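Local coordinates for protein amicyanin (PDB 1ID2) that carries a type I blue copper centre in a beta-barrel (cupredoxin) fold and serves as an electron-transfer protein, at residues Thr7-Val12 with Arg69-Thr74; Tyr45-Glu50 with Asp76-Ile81. All coordinates share one frame; numbering follows the deposited sequence.

Along the chain the segments alternate, 7-12, 45-50, 69-74 and 76-81, so the two contacts interlock, and their centres lie about 8 Å apart. Both reach the same mixed sheet, in which strand 77-83 runs between strands 4-13 and 43-48. Contact 2 is a strand pairing inside that sheet; contact 1 brings the irregular part of strand 4-13, one of its two edge strands, against the loop that leads into strand 77-83. Two probable hydrogen bonds join the contacts: Val12 O to Ala78 N at 2.8 Å, and Met73 O to Asn48 ND2 at 3.2 Å. The side chains of Met72 and Asn48 lie about 6 and 7 Å from the copper, so sheet and loop together approach the metal site.

Contact 1 (Thr7-Val12 with Arg69-Thr74); sequences TSEKPV and RGEMMT
Glu71 reaches across to Glu9 and Pro11 by an extended side chain whose CG lies anti to the carbonyl carbon (chi1 -81°), and its carboxylate ends beside the irregular backbone around Glu9. Glu71 OE2 approaches Glu9 OE2 to 3.2 Å, with the two carboxylate planes turned 56° apart. Glu71 OE2 also stands 3.2 Å from Glu9 O, so acceptors face acceptors and no bond forms. If both acids are ionised this should be unfavourable, and the proximity may raise the proton affinity of one of them.

Pro11 packs against three residues in a row. Pro11 CD meets the other carboxylate oxygen, Glu71 OE1, at 3.6 Å, the ring crossing the glutamate chain at about a right angle. Pro11 CG sits 3.3 Å from Met72 O, and the apolar contact is Pro11 CB to Met73 CG, a looser 4.2 Å. Direct hydrogen bonds across the contact are absent; a water bridges it instead, donating to Glu9 O at 2.7 Å and accepting from Glu71 N at 3.2 Å.

Behind this first shell, Ser8 OG donates to Lys10 O at 2.8 Å, in the carbonyl plane and on a lone pair (C=O...donor angle 121°), tying the backbone on both sides of Glu9. On the other segment, Gly70 O accepts from Asn55 ND2, and Met73 is backbone-bonded to His54, a copper ligand. The contact thus lies where the break in strand 4-13 meets the loop between strands 68-69 and 77-83, with Pro11 resting on Gln77 and Met73 on Tyr79 of strand 77-83.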
loop_
_atom_site.group_PDB
_atom_site.type_symbol
_atom_site.label_atom_id
_atom_site.label_comp_id
_atom_site.label_asym_id
_atom_site.label_seq_id
_atom_site.Cartn_x
_atom_site.Cartn_y
_atom_site.Cartn_z
ATOM N N THR A 7 -4.629 3.179 -9.755
ATOM C CA THR A 7 -3.941 2.271 -10.655
ATOM C C THR A 7 -4.780 1.040 -11.041
ATOM O O THR A 7 -5.668 1.110 -11.904
ATOM C CB THR A 7 -2.617 1.853 -9.964
ATOM O OG1 THR A 7 -2.183 2.935 -9.116
ATOM C CG2 THR A 7 -1.521 1.518 -11.001
ATOM N N SER A 8 -4.551 -0.065 -10.345
ATOM C CA SER A 8 -5.200 -1.316 -10.685
ATOM C C SER A 8 -5.892 -1.814 -9.431
ATOM O O SER A 8 -5.309 -1.799 -8.342
ATOM C CB SER A 8 -4.149 -2.330 -11.172
ATOM O OG SER A 8 -4.720 -3.584 -11.498
ATOM N N GLU A 9 -7.195 -2.007 -9.550
ATOM C CA GLU A 9 -7.959 -2.724 -8.542
ATOM C C GLU A 9 -7.243 -4.036 -8.223
ATOM O O GLU A 9 -7.047 -4.371 -7.054
ATOM C CB GLU A 9 -9.372 -3.008 -9.055
ATOM C CG GLU A 9 -10.388 -3.303 -7.962
ATOM C CD GLU A 9 -11.709 -3.813 -8.511
ATOM O OE1 GLU A 9 -12.727 -3.104 -8.367
ATOM O OE2 GLU A 9 -11.731 -4.926 -9.079
ATOM N N LYS A 10 -6.763 -4.706 -9.270
ATOM C CA LYS A 10 -6.153 -6.038 -9.176
ATOM C C LYS A 10 -4.674 -5.918 -8.752
ATOM O O LYS A 10 -3.962 -5.012 -9.213
ATOM C CB LYS A 10 -6.265 -6.725 -10.542
ATOM C CG LYS A 10 -5.764 -8.155 -10.618
ATOM C CD LYS A 10 -5.959 -8.689 -12.029
ATOM C CE LYS A 10 -5.111 -9.918 -12.301
ATOM N NZ LYS A 10 -5.150 -10.276 -13.747
ATOM N N PRO A 11 -4.184 -6.847 -7.896
ATOM C CA PRO A 11 -2.728 -7.067 -7.761
ATOM C C PRO A 11 -2.037 -7.410 -9.088
ATOM O O PRO A 11 -2.598 -8.136 -9.919
ATOM C CB PRO A 11 -2.624 -8.230 -6.753
ATOM C CG PRO A 11 -3.900 -8.161 -5.980
ATOM C CD PRO A 11 -4.944 -7.739 -7.002
ATOM N N VAL A 12 -0.857 -6.826 -9.309
ATOM C CA VAL A 12 -0.016 -7.172 -10.449
ATOM C C VAL A 12 1.121 -8.090 -10.019
ATOM O O VAL A 12 1.278 -8.388 -8.840
ATOM C CB VAL A 12 0.584 -5.924 -11.163
ATOM C CG1 VAL A 12 -0.519 -4.993 -11.584
ATOM C CG2 VAL A 12 1.586 -5.218 -10.289
ATOM N N ARG A 69 -10.224 -0.694 1.201
ATOM C CA ARG A 69 -9.619 -1.989 1.410
ATOM C C ARG A 69 -9.036 -2.468 0.098
ATOM O O ARG A 69 -9.776 -2.707 -0.840
ATOM C CB ARG A 69 -10.671 -2.976 1.883
ATOM C CG ARG A 69 -10.100 -4.177 2.600
ATOM C CD ARG A 69 -10.779 -5.466 2.167
ATOM N NE ARG A 69 -10.082 -6.081 1.039
ATOM C CZ ARG A 69 -9.667 -7.346 0.996
ATOM N NH1 ARG A 69 -9.854 -8.166 2.030
ATOM N NH2 ARG A 69 -9.133 -7.818 -0.122
ATOM N N GLY A 70 -7.719 -2.602 0.030
ATOM C CA GLY A 70 -7.091 -3.066 -1.193
ATOM C C GLY A 70 -7.358 -4.550 -1.347
ATOM O O GLY A 70 -7.665 -5.221 -0.368
ATOM N N GLU A 71 -7.220 -5.074 -2.556
ATOM C CA GLU A 71 -7.352 -6.511 -2.782
ATOM C C GLU A 71 -6.151 -7.257 -2.205
ATOM O O GLU A 71 -5.063 -6.682 -2.071
ATOM C CB GLU A 71 -7.461 -6.789 -4.281
ATOM C CG GLU A 71 -8.861 -6.577 -4.846
ATOM C CD GLU A 71 -8.999 -7.057 -6.287
ATOM O OE1 GLU A 71 -8.536 -8.175 -6.617
ATOM O OE2 GLU A 71 -9.599 -6.319 -7.094
ATOM N N MET A 72 -6.371 -8.510 -1.805
ATOM C CA MET A 72 -5.317 -9.377 -1.235
ATOM C C MET A 72 -4.238 -9.791 -2.252
ATOM O O MET A 72 -4.562 -10.121 -3.391
ATOM C CB MET A 72 -5.940 -10.648 -0.645
ATOM C CG MET A 72 -7.046 -10.402 0.382
ATOM S SD MET A 72 -6.495 -9.517 1.847
ATOM C CE MET A 72 -5.289 -10.628 2.340
ATOM N N MET A 73 -2.969 -9.648 -1.868
ATOM C CA MET A 73 -1.831 -10.137 -2.652
ATOM C C MET A 73 -1.480 -11.488 -2.081
ATOM O O MET A 73 -1.568 -11.724 -0.865
ATOM C CB MET A 73 -0.588 -9.249 -2.499
ATOM C CG MET A 73 -0.717 -7.828 -3.012
ATOM S SD MET A 73 0.532 -6.677 -2.328
ATOM C CE MET A 73 -0.412 -5.861 -1.032
ATOM N N THR A 74 -1.218 -12.416 -2.982
ATOM C CA THR A 74 -0.572 -13.648 -2.618
ATOM C C THR A 74 0.889 -13.448 -2.961
ATOM O O THR A 74 1.326 -12.311 -3.251
ATOM C CB THR A 74 -1.165 -14.828 -3.394
ATOM O OG1 THR A 74 -0.967 -14.639 -4.800
ATOM C CG2 THR A 74 -2.654 -14.922 -3.127
HETATM O O HOH W 1 -8.006 -2.984 -4.882
#

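Contact 2 (Tyr45-Glu50 with Asp76-Ile81)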
loop_
_atom_site.group_PDB
_atom_site.type_symbol
_atom_site.label_atom_id
_atom_site.label_comp_id
_atom_site.label_asym_id
_atom_site.label_seq_id
_atom_site.Cartn_x
_atom_site.Cartn_y
_atom_site.Cartn_z
ATOM N N TYR A 45 4.569 1.007 -4.191
ATOM C CA TYR A 45 4.184 -0.378 -4.417
ATOM C C TYR A 45 4.466 -1.191 -3.173
ATOM O O TYR A 45 5.406 -0.902 -2.436
ATOM C CB TYR A 45 4.972 -0.973 -5.588
ATOM C CG TYR A 45 4.604 -0.401 -6.945
ATOM C CD1 TYR A 45 5.023 0.872 -7.328
ATOM C CD2 TYR A 45 3.903 -1.157 -7.865
ATOM C CE1 TYR A 45 4.737 1.370 -8.589
ATOM C CE2 TYR A 45 3.644 -0.680 -9.140
ATOM C CZ TYR A 45 4.053 0.578 -9.493
ATOM O OH TYR A 45 3.782 1.038 -10.762
ATOM N N TRP A 46 3.572 -2.127 -2.886
ATOM C CA TRP A 46 3.769 -3.112 -1.838
ATOM C C TRP A 46 3.947 -4.417 -2.565
ATOM O O TRP A 46 3.331 -4.615 -3.600
ATOM C CB TRP A 46 2.537 -3.207 -0.940
ATOM C CG TRP A 46 2.421 -2.078 0.023
ATOM C CD1 TRP A 46 2.886 -2.043 1.303
ATOM C CD2 TRP A 46 1.841 -0.788 -0.240
ATOM N NE1 TRP A 46 2.651 -0.809 1.846
ATOM C CE2 TRP A 46 2.019 -0.026 0.927
ATOM C CE3 TRP A 46 1.185 -0.224 -1.340
ATOM C CZ2 TRP A 46 1.555 1.300 1.013
ATOM C CZ3 TRP A 46 0.732 1.083 -1.247
ATOM C CH2 TRP A 46 0.917 1.827 -0.080
ATOM N N VAL A 47 4.877 -5.243 -2.101
ATOM C CA VAL A 47 5.109 -6.564 -2.700
ATOM C C VAL A 47 5.127 -7.613 -1.589
ATOM O O VAL A 47 5.891 -7.529 -0.630
ATOM C CB VAL A 47 6.469 -6.630 -3.465
ATOM C CG1 VAL A 47 6.684 -8.025 -4.033
ATOM C CG2 VAL A 47 6.504 -5.598 -4.589
ATOM N N ASN A 48 4.227 -8.577 -1.692
ATOM C CA ASN A 48 4.120 -9.629 -0.716
ATOM C C ASN A 48 5.120 -10.744 -1.020
ATOM O O ASN A 48 5.095 -11.327 -2.112
ATOM C CB ASN A 48 2.691 -10.201 -0.714
ATOM C CG ASN A 48 2.481 -11.218 0.403
ATOM O OD1 ASN A 48 3.299 -11.322 1.293
ATOM N ND2 ASN A 48 1.381 -11.963 0.350
ATOM N N GLY A 49 6.001 -11.015 -0.070
ATOM C CA GLY A 49 6.999 -12.033 -0.272
ATOM C C GLY A 49 6.570 -13.412 0.187
ATOM O O GLY A 49 7.275 -14.375 -0.081
ATOM N N GLU A 50 5.447 -13.534 0.888
ATOM C CA GLU A 50 5.112 -14.810 1.513
ATOM C C GLU A 50 3.772 -15.355 1.069
ATOM O O GLU A 50 2.966 -14.629 0.479
ATOM C CB GLU A 50 5.162 -14.693 3.046
ATOM C CG GLU A 50 4.432 -13.496 3.652
ATOM C CD GLU A 50 4.664 -13.363 5.159
ATOM O OE1 GLU A 50 5.696 -13.848 5.661
ATOM O OE2 GLU A 50 3.837 -12.724 5.840
ATOM N N ASP A 76 4.534 -12.885 -4.049
ATOM C CA ASP A 76 5.076 -12.066 -5.140
ATOM C C ASP A 76 4.064 -11.415 -6.050
ATOM O O ASP A 76 4.336 -11.183 -7.229
ATOM C CB ASP A 76 6.085 -12.848 -5.980
ATOM C CG ASP A 76 7.239 -13.343 -5.163
ATOM O OD1 ASP A 76 7.456 -14.572 -5.216
ATOM O OD2 ASP A 76 7.856 -12.529 -4.414
ATOM N N GLN A 77 2.927 -11.038 -5.489
ATOM C CA GLN A 77 2.120 -10.035 -6.133
ATOM C C GLN A 77 2.474 -8.694 -5.549
ATOM O O GLN A 77 3.204 -8.597 -4.551
ATOM C CB GLN A 77 0.650 -10.375 -5.963
ATOM C CG GLN A 77 0.339 -11.637 -6.702
ATOM C CD GLN A 77 -1.128 -11.937 -6.767
ATOM O OE1 GLN A 77 -1.835 -11.890 -5.758
ATOM N NE2 GLN A 77 -1.588 -12.323 -7.944
ATOM N N ALA A 78 2.148 -7.660 -6.304
ATOM C CA ALA A 78 2.462 -6.320 -5.898
ATOM C C ALA A 78 1.182 -5.473 -5.997
ATOM O O ALA A 78 0.185 -5.917 -6.566
ATOM C CB ALA A 78 3.573 -5.780 -6.778
ATOM N N TYR A 79 1.173 -4.307 -5.359
ATOM C CA TYR A 79 -0.005 -3.445 -5.368
ATOM C C TYR A 79 0.418 -1.985 -5.275
ATOM O O TYR A 79 1.381 -1.661 -4.577
ATOM C CB TYR A 79 -0.924 -3.820 -4.207
ATOM C CG TYR A 79 -2.297 -3.197 -4.262
ATOM C CD1 TYR A 79 -2.578 -2.064 -3.512
ATOM C CD2 TYR A 79 -3.328 -3.774 -5.004
ATOM C CE1 TYR A 79 -3.830 -1.521 -3.483
ATOM C CE2 TYR A 79 -4.606 -3.225 -4.978
ATOM C CZ TYR A 79 -4.840 -2.097 -4.201
ATOM O OH TYR A 79 -6.083 -1.530 -4.089
ATOM N N ALA A 80 -0.234 -1.131 -6.065
ATOM C CA ALA A 80 0.186 0.258 -6.225
ATOM C C ALA A 80 -0.912 1.222 -5.832
ATOM O O ALA A 80 -2.083 1.025 -6.167
ATOM C CB ALA A 80 0.593 0.525 -7.664
ATOM N N ILE A 81 -0.506 2.278 -5.145
ATOM C CA ILE A 81 -1.380 3.378 -4.807
ATOM C C ILE A 81 -0.592 4.642 -5.087
ATOM O O ILE A 81 0.564 4.782 -4.635
ATOM C CB ILE A 81 -1.810 3.364 -3.303
ATOM C CG1 ILE A 81 -2.566 2.086 -2.973
ATOM C CG2 ILE A 81 -2.726 4.548 -3.021
ATOM C CD1 ILE A 81 -3.065 2.006 -1.540
HETATM O O HOH W 2 9.698 -13.549 -2.298
#
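In the antiparallel ladder of strands 43-48 and 77-83, Trp46 and Tyr79 form the hydrogen-bonded pair: Trp46 N donates to Tyr79 O at 2.8 Å, and Tyr79 N returns a bond to Trp46 O, also 2.8 Å. The ladder continues with Asn48 N to Gln77 O at 3.0 Å. In the flanking non-hydrogen-bonded pairs, Ala80 CB lies over one face of the Tyr45 ring, 3.8 Å from its centroid and 20° off the normal, a CH-pi contact. Val47 CG2 meets Ala78 CB at 3.7 Å on the same side of the sheet. A leucine in place of Tyr45, with no flat ring, would probably leave the Ala80 methyl without its CH-pi partner and less closely covered.

Trp46 projects from the other side, into the cupredoxin sandwich, where it packs edge-to-face on Tyr91 of the second sheet. With CG anti to the carbonyl carbon (chi1 -77°), its indole is carried along the strand pair, and Trp46 CZ3 touches Ile81 CG1 at 3.9 Å. At the strand end, Asn48 OD1 accepts from Glu50 N at 3.1 Å, an Asx turn with the donor above the amide plane, while Asn48 ND2 donates to Met52 O. Glu50, in the following loop, bonds through OE2 to NE2 of the copper ligand His54, in the metal's second shell.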